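Local coordinates for protein alpha-(N-acetylaminomethylene)succinic acid hydrolase (Mesorhizobium loti, PDB 3KXP) that catalyses the last step of vitamin B6 degradation, hydrolysing (E)-2-(acetamidomethylene)succinate to succinic semialdehyde, acetate, ammonia and carbon dioxide, at residues 159-172 against 256-270. Sequence-based numbering, arbitrary orientation.
Sequences VRSVVAIDFTPYIE and KPVLIVRGESSKLVS
Val159 O receives the ammonium of Lys256, whose chain, turned back on itself by successive bends (chi2 -49°, chi3 -70°), sets NZ 3.0 Å from Val159 O, with NZ 28° out of the carbonyl plane. From Val162 on, strands 161-165 and 258-263 run parallel: Val162 N bonds Pro257 O, Val162 O takes Leu259 N at 2.8 Å, and Ala164 brackets Ile260 by bonding Leu259 O and Val261 N. Val162 and Ala164 share one sheet face with Val258 and Ile260. These are neighbouring strands of the alpha/beta hydrolase sheet, and Asp166, just past the end of its strand, is probably the acid of the catalytic triad with Ser142 and His294. Asp166 N bonds Val261 O (2.7 Å), while the carboxylate is held at both oxygens: Gly263 N meets Asp166 OD1 at 3.0 Å, and Ser266 OG reaches the syn lone pair of Asp166 OD2 at 2.7 Å. Asp166 OD2 also hydrogen-bonds His294 ND1. An alanine here is likely to leave Gly263 N, Ser266 OG and His294 ND1 without the carboxylate they bond to. Ser266 OG in turn accepts hydrogen bonds from Leu268 N (an ST turn) and Val269 N (an ST motif), which fix its position. Leu268 CD1 approaches Phe167 CD2 obliquely (3.7 Å), and the side chains of Thr168 and Ile260 cross at about a right angle, CG2 to CG2. Ile171 lays CD1 over the Phe167 ring centre and CG2 against Leu268 CD2 (3.7 Å). Beyond it, one water links Glu172 OE1 to Leu268 O and Ser270 N.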
loop_
_atom_site.group_PDB
_atom_site.type_symbol
_atom_site.label_atom_id
_atom_site.label_comp_id
_atom_site.label_asym_id
_atom_site.label_seq_id
_atom_site.Cartn_x
_atom_site.Cartn_y
_atom_site.Cartn_z
ATOM N N VAL A 159 11.324 -13.513 5.199
ATOM C CA VAL A 159 10.127 -12.987 4.562
ATOM C C VAL A 159 10.295 -11.654 3.850
ATOM O O VAL A 159 10.810 -10.676 4.398
ATOM C CB VAL A 159 8.953 -12.924 5.584
ATOM C CG1 VAL A 159 9.494 -12.707 6.971
ATOM C CG2 VAL A 159 7.965 -11.828 5.206
ATOM N N ARG A 160 9.844 -11.651 2.605
ATOM C CA ARG A 160 9.908 -10.498 1.722
ATOM C C ARG A 160 8.857 -9.437 2.056
ATOM O O ARG A 160 9.163 -8.247 2.132
ATOM C CB ARG A 160 9.732 -10.987 0.282
ATOM C CG ARG A 160 9.526 -9.907 -0.754
ATOM C CD ARG A 160 9.425 -10.534 -2.142
ATOM N NE ARG A 160 8.640 -9.703 -3.051
ATOM C CZ ARG A 160 8.443 -9.969 -4.338
ATOM N NH1 ARG A 160 8.979 -11.052 -4.890
ATOM N NH2 ARG A 160 7.704 -9.146 -5.070
ATOM N N SER A 161 7.621 -9.880 2.262
ATOM C CA SER A 161 6.526 -8.974 2.563
ATOM C C SER A 161 5.306 -9.738 3.048
ATOM O O SER A 161 5.181 -10.946 2.827
ATOM C CB SER A 161 6.157 -8.174 1.317
ATOM O OG SER A 161 5.897 -9.044 0.232
ATOM N N VAL A 162 4.397 -9.022 3.695
ATOM C CA VAL A 162 3.190 -9.631 4.221
ATOM C C VAL A 162 1.921 -8.905 3.812
ATOM O O VAL A 162 1.884 -7.679 3.748
ATOM C CB VAL A 162 3.199 -9.652 5.756
ATOM C CG1 VAL A 162 1.908 -10.281 6.274
ATOM C CG2 VAL A 162 4.411 -10.398 6.260
ATOM N N VAL A 163 0.886 -9.682 3.531
ATOM C CA VAL A 163 -0.422 -9.142 3.217
ATOM C C VAL A 163 -1.262 -9.664 4.382
ATOM O O VAL A 163 -1.692 -10.819 4.373
ATOM C CB VAL A 163 -0.985 -9.691 1.897
ATOM C CG1 VAL A 163 -2.414 -9.238 1.730
ATOM C CG2 VAL A 163 -0.137 -9.206 0.712
ATOM N N ALA A 164 -1.451 -8.819 5.394
ATOM C CA ALA A 164 -2.215 -9.167 6.588
ATOM C C ALA A 164 -3.712 -8.880 6.425
ATOM O O ALA A 164 -4.170 -7.760 6.655
ATOM C CB ALA A 164 -1.667 -8.400 7.785
ATOM N N ILE A 165 -4.472 -9.903 6.053
ATOM C CA ILE A 165 -5.909 -9.752 5.844
ATOM C C ILE A 165 -6.776 -9.928 7.093
ATOM O O ILE A 165 -6.976 -11.041 7.574
ATOM C CB ILE A 165 -6.424 -10.752 4.778
ATOM C CG1 ILE A 165 -5.651 -10.565 3.465
ATOM C CG2 ILE A 165 -7.924 -10.552 4.559
ATOM C CD1 ILE A 165 -6.101 -11.504 2.344
ATOM N N ASP A 166 -7.278 -8.808 7.597
ATOM C CA ASP A 166 -8.184 -8.744 8.742
ATOM C C ASP A 166 -7.751 -9.216 10.128
ATOM O O ASP A 166 -8.431 -10.044 10.747
ATOM C CB ASP A 166 -9.509 -9.424 8.386
ATOM C CG ASP A 166 -10.714 -8.586 8.785
ATOM O OD1 ASP A 166 -10.861 -7.473 8.236
ATOM O OD2 ASP A 166 -11.507 -9.019 9.650
ATOM N N PHE A 167 -6.626 -8.693 10.610
ATOM C CA PHE A 167 -6.152 -9.006 11.949
ATOM C C PHE A 167 -5.035 -8.066 12.330
ATOM O O PHE A 167 -3.894 -8.206 11.891
ATOM C CB PHE A 167 -5.678 -10.455 12.089
ATOM C CG PHE A 167 -5.696 -10.943 13.519
ATOM C CD1 PHE A 167 -4.798 -10.439 14.452
ATOM C CD2 PHE A 167 -6.671 -11.834 13.948
ATOM C CE1 PHE A 167 -4.873 -10.809 15.802
ATOM C CE2 PHE A 167 -6.759 -12.214 15.293
ATOM C CZ PHE A 167 -5.857 -11.697 16.222
ATOM N N THR A 168 -5.379 -7.115 13.180
ATOM C CA THR A 168 -4.453 -6.091 13.628
ATOM C C THR A 168 -4.406 -6.093 15.151
ATOM O O THR A 168 -5.102 -6.871 15.803
ATOM C CB THR A 168 -4.963 -4.712 13.194
ATOM O OG1 THR A 168 -6.227 -4.471 13.832
ATOM C CG2 THR A 168 -5.145 -4.647 11.670
ATOM N N PRO A 169 -3.577 -5.224 15.737
ATOM C CA PRO A 169 -3.534 -5.196 17.198
ATOM C C PRO A 169 -4.769 -4.401 17.609
ATOM O O PRO A 169 -5.530 -3.957 16.745
ATOM C CB PRO A 169 -2.248 -4.420 17.503
ATOM C CG PRO A 169 -1.453 -4.462 16.207
ATOM C CD PRO A 169 -2.526 -4.367 15.163
ATOM N N TYR A 170 -4.975 -4.231 18.911
ATOM C CA TYR A 170 -6.093 -3.447 19.427
ATOM C C TYR A 170 -7.508 -3.999 19.242
ATOM O O TYR A 170 -8.479 -3.282 19.478
ATOM C CB TYR A 170 -6.050 -2.033 18.843
ATOM C CG TYR A 170 -4.714 -1.349 18.969
ATOM C CD1 TYR A 170 -3.935 -1.080 17.839
ATOM C CD2 TYR A 170 -4.217 -0.973 20.220
ATOM C CE1 TYR A 170 -2.689 -0.452 17.956
ATOM C CE2 TYR A 170 -2.973 -0.344 20.349
ATOM C CZ TYR A 170 -2.215 -0.089 19.216
ATOM O OH TYR A 170 -0.980 0.508 19.351
ATOM N N ILE A 171 -7.644 -5.248 18.815
ATOM C CA ILE A 171 -8.974 -5.829 18.649
ATOM C C ILE A 171 -9.657 -5.824 20.020
ATOM O O ILE A 171 -9.052 -6.218 21.015
ATOM C CB ILE A 171 -8.876 -7.267 18.121
ATOM C CG1 ILE A 171 -8.224 -7.252 16.734
ATOM C CG2 ILE A 171 -10.254 -7.907 18.080
ATOM C CD1 ILE A 171 -8.013 -8.622 16.134
ATOM N N GLU A 172 -10.907 -5.374 20.082
ATOM C CA GLU A 172 -11.605 -5.320 21.367
ATOM C C GLU A 172 -12.006 -6.677 21.927
ATOM O O GLU A 172 -12.307 -7.615 21.188
ATOM C CB GLU A 172 -12.834 -4.405 21.288
ATOM C CG GLU A 172 -13.675 -4.593 20.053
ATOM C CD GLU A 172 -13.275 -3.672 18.905
ATOM O OE1 GLU A 172 -13.564 -4.042 17.750
ATOM O OE2 GLU A 172 -12.698 -2.584 19.148
ATOM N N LYS A 256 9.777 -5.432 7.571
ATOM C CA LYS A 256 9.475 -5.716 6.175
ATOM C C LYS A 256 8.108 -5.141 5.791
ATOM O O LYS A 256 7.264 -4.897 6.651
ATOM C CB LYS A 256 9.503 -7.229 5.926
ATOM C CG LYS A 256 10.768 -7.912 6.426
ATOM C CD LYS A 256 12.015 -7.179 5.948
ATOM C CE LYS A 256 12.236 -7.343 4.459
ATOM N NZ LYS A 256 12.986 -8.591 4.173
ATOM N N PRO A 257 7.876 -4.918 4.486
ATOM C CA PRO A 257 6.605 -4.366 3.993
ATOM C C PRO A 257 5.383 -5.168 4.430
ATOM O O PRO A 257 5.365 -6.395 4.330
ATOM C CB PRO A 257 6.781 -4.394 2.475
ATOM C CG PRO A 257 8.269 -4.248 2.308
ATOM C CD PRO A 257 8.801 -5.174 3.370
ATOM N N VAL A 258 4.364 -4.464 4.911
ATOM C CA VAL A 258 3.126 -5.100 5.337
ATOM C C VAL A 258 1.914 -4.317 4.844
ATOM O O VAL A 258 1.759 -3.134 5.141
ATOM C CB VAL A 258 3.051 -5.213 6.871
ATOM C CG1 VAL A 258 1.702 -5.812 7.296
ATOM C CG2 VAL A 258 4.203 -6.074 7.377
ATOM N N LEU A 259 1.066 -4.977 4.065
ATOM C CA LEU A 259 -0.143 -4.354 3.562
ATOM C C LEU A 259 -1.267 -4.770 4.509
ATOM O O LEU A 259 -1.472 -5.958 4.747
ATOM C CB LEU A 259 -0.454 -4.847 2.154
ATOM C CG LEU A 259 -1.802 -4.393 1.579
ATOM C CD1 LEU A 259 -1.737 -2.911 1.201
ATOM C CD2 LEU A 259 -2.134 -5.230 0.340
ATOM N N ILE A 260 -1.983 -3.802 5.061
ATOM C CA ILE A 260 -3.075 -4.118 5.971
ATOM C C ILE A 260 -4.386 -4.088 5.201
ATOM O O ILE A 260 -4.722 -3.084 4.565
ATOM C CB ILE A 260 -3.167 -3.105 7.124
ATOM C CG1 ILE A 260 -1.851 -3.067 7.900
ATOM C CG2 ILE A 260 -4.301 -3.491 8.055
ATOM C CD1 ILE A 260 -1.800 -1.976 8.961
ATOM N N VAL A 261 -5.118 -5.194 5.242
ATOM C CA VAL A 261 -6.396 -5.268 4.554
ATOM C C VAL A 261 -7.492 -5.503 5.574
ATOM O O VAL A 261 -7.395 -6.422 6.390
ATOM C CB VAL A 261 -6.422 -6.413 3.521
ATOM C CG1 VAL A 261 -7.801 -6.518 2.902
ATOM C CG2 VAL A 261 -5.387 -6.154 2.435
ATOM N N ARG A 262 -8.516 -4.653 5.553
ATOM C CA ARG A 262 -9.638 -4.808 6.473
ATOM C C ARG A 262 -10.929 -4.841 5.688
ATOM O O ARG A 262 -11.043 -4.213 4.635
ATOM C CB ARG A 262 -9.739 -3.652 7.480
ATOM C CG ARG A 262 -10.850 -3.892 8.515
ATOM C CD ARG A 262 -11.180 -2.695 9.386
ATOM N NE ARG A 262 -12.212 -1.878 8.764
ATOM C CZ ARG A 262 -13.491 -1.844 9.127
ATOM N NH1 ARG A 262 -13.940 -2.579 10.137
ATOM N NH2 ARG A 262 -14.329 -1.075 8.455
ATOM N N GLY A 263 -11.901 -5.578 6.204
ATOM C CA GLY A 263 -13.192 -5.626 5.551
ATOM C C GLY A 263 -14.001 -4.486 6.144
ATOM O O GLY A 263 -13.948 -4.254 7.354
ATOM N N GLU A 264 -14.735 -3.768 5.305
ATOM C CA GLU A 264 -15.546 -2.653 5.780
ATOM C C GLU A 264 -16.469 -3.014 6.941
ATOM O O GLU A 264 -16.558 -2.272 7.915
ATOM C CB GLU A 264 -16.378 -2.069 4.633
ATOM C CG GLU A 264 -17.417 -1.064 5.092
ATOM C CD GLU A 264 -18.281 -0.555 3.956
ATOM O OE1 GLU A 264 -18.721 -1.377 3.123
ATOM O OE2 GLU A 264 -18.533 0.667 3.907
ATOM N N SER A 265 -17.156 -4.147 6.843
ATOM C CA SER A 265 -18.067 -4.547 7.907
ATOM C C SER A 265 -17.554 -5.697 8.780
ATOM O O SER A 265 -18.335 -6.394 9.433
ATOM C CB SER A 265 -19.437 -4.903 7.319
ATOM O OG SER A 265 -19.324 -5.861 6.281
ATOM N N SER A 266 -16.238 -5.889 8.802
ATOM C CA SER A 266 -15.650 -6.943 9.624
ATOM C C SER A 266 -16.089 -6.830 11.085
ATOM O O SER A 266 -16.045 -5.749 11.662
ATOM C CB SER A 266 -14.124 -6.870 9.596
ATOM O OG SER A 266 -13.597 -7.645 10.662
ATOM N N LYS A 267 -16.496 -7.944 11.682
ATOM C CA LYS A 267 -16.903 -7.914 13.078
ATOM C C LYS A 267 -15.728 -8.250 13.997
ATOM O O LYS A 267 -15.857 -8.193 15.218
ATOM C CB LYS A 267 -18.061 -8.886 13.329
ATOM C CG LYS A 267 -19.306 -8.568 12.532
ATOM C CD LYS A 267 -20.486 -9.432 12.957
ATOM C CE LYS A 267 -20.192 -10.929 12.882
ATOM N NZ LYS A 267 -21.382 -11.763 13.281
ATOM N N LEU A 268 -14.582 -8.586 13.412
ATOM C CA LEU A 268 -13.394 -8.911 14.197
ATOM C C LEU A 268 -12.518 -7.664 14.322
ATOM O O LEU A 268 -12.179 -7.245 15.427
ATOM C CB LEU A 268 -12.600 -10.037 13.531
ATOM C CG LEU A 268 -11.664 -10.936 14.362
ATOM C CD1 LEU A 268 -10.292 -10.937 13.719
ATOM C CD2 LEU A 268 -11.581 -10.485 15.808
ATOM N N VAL A 269 -12.160 -7.068 13.188
ATOM C CA VAL A 269 -11.338 -5.861 13.192
ATOM C C VAL A 269 -12.236 -4.654 12.934
ATOM O O VAL A 269 -12.728 -4.458 11.822
ATOM C CB VAL A 269 -10.231 -5.916 12.105
ATOM C CG1 VAL A 269 -9.493 -4.586 12.031
ATOM C CG2 VAL A 269 -9.249 -7.037 12.420
ATOM N N SER A 270 -12.447 -3.856 13.976
ATOM C CA SER A 270 -13.287 -2.672 13.891
ATOM C C SER A 270 -12.531 -1.527 13.243
ATOM O O SER A 270 -11.304 -1.558 13.148
ATOM C CB SER A 270 -13.703 -2.230 15.287
ATOM O OG SER A 270 -12.610 -1.595 15.932
HETATM O O HOH W 1 -11.517 -4.804 16.513
#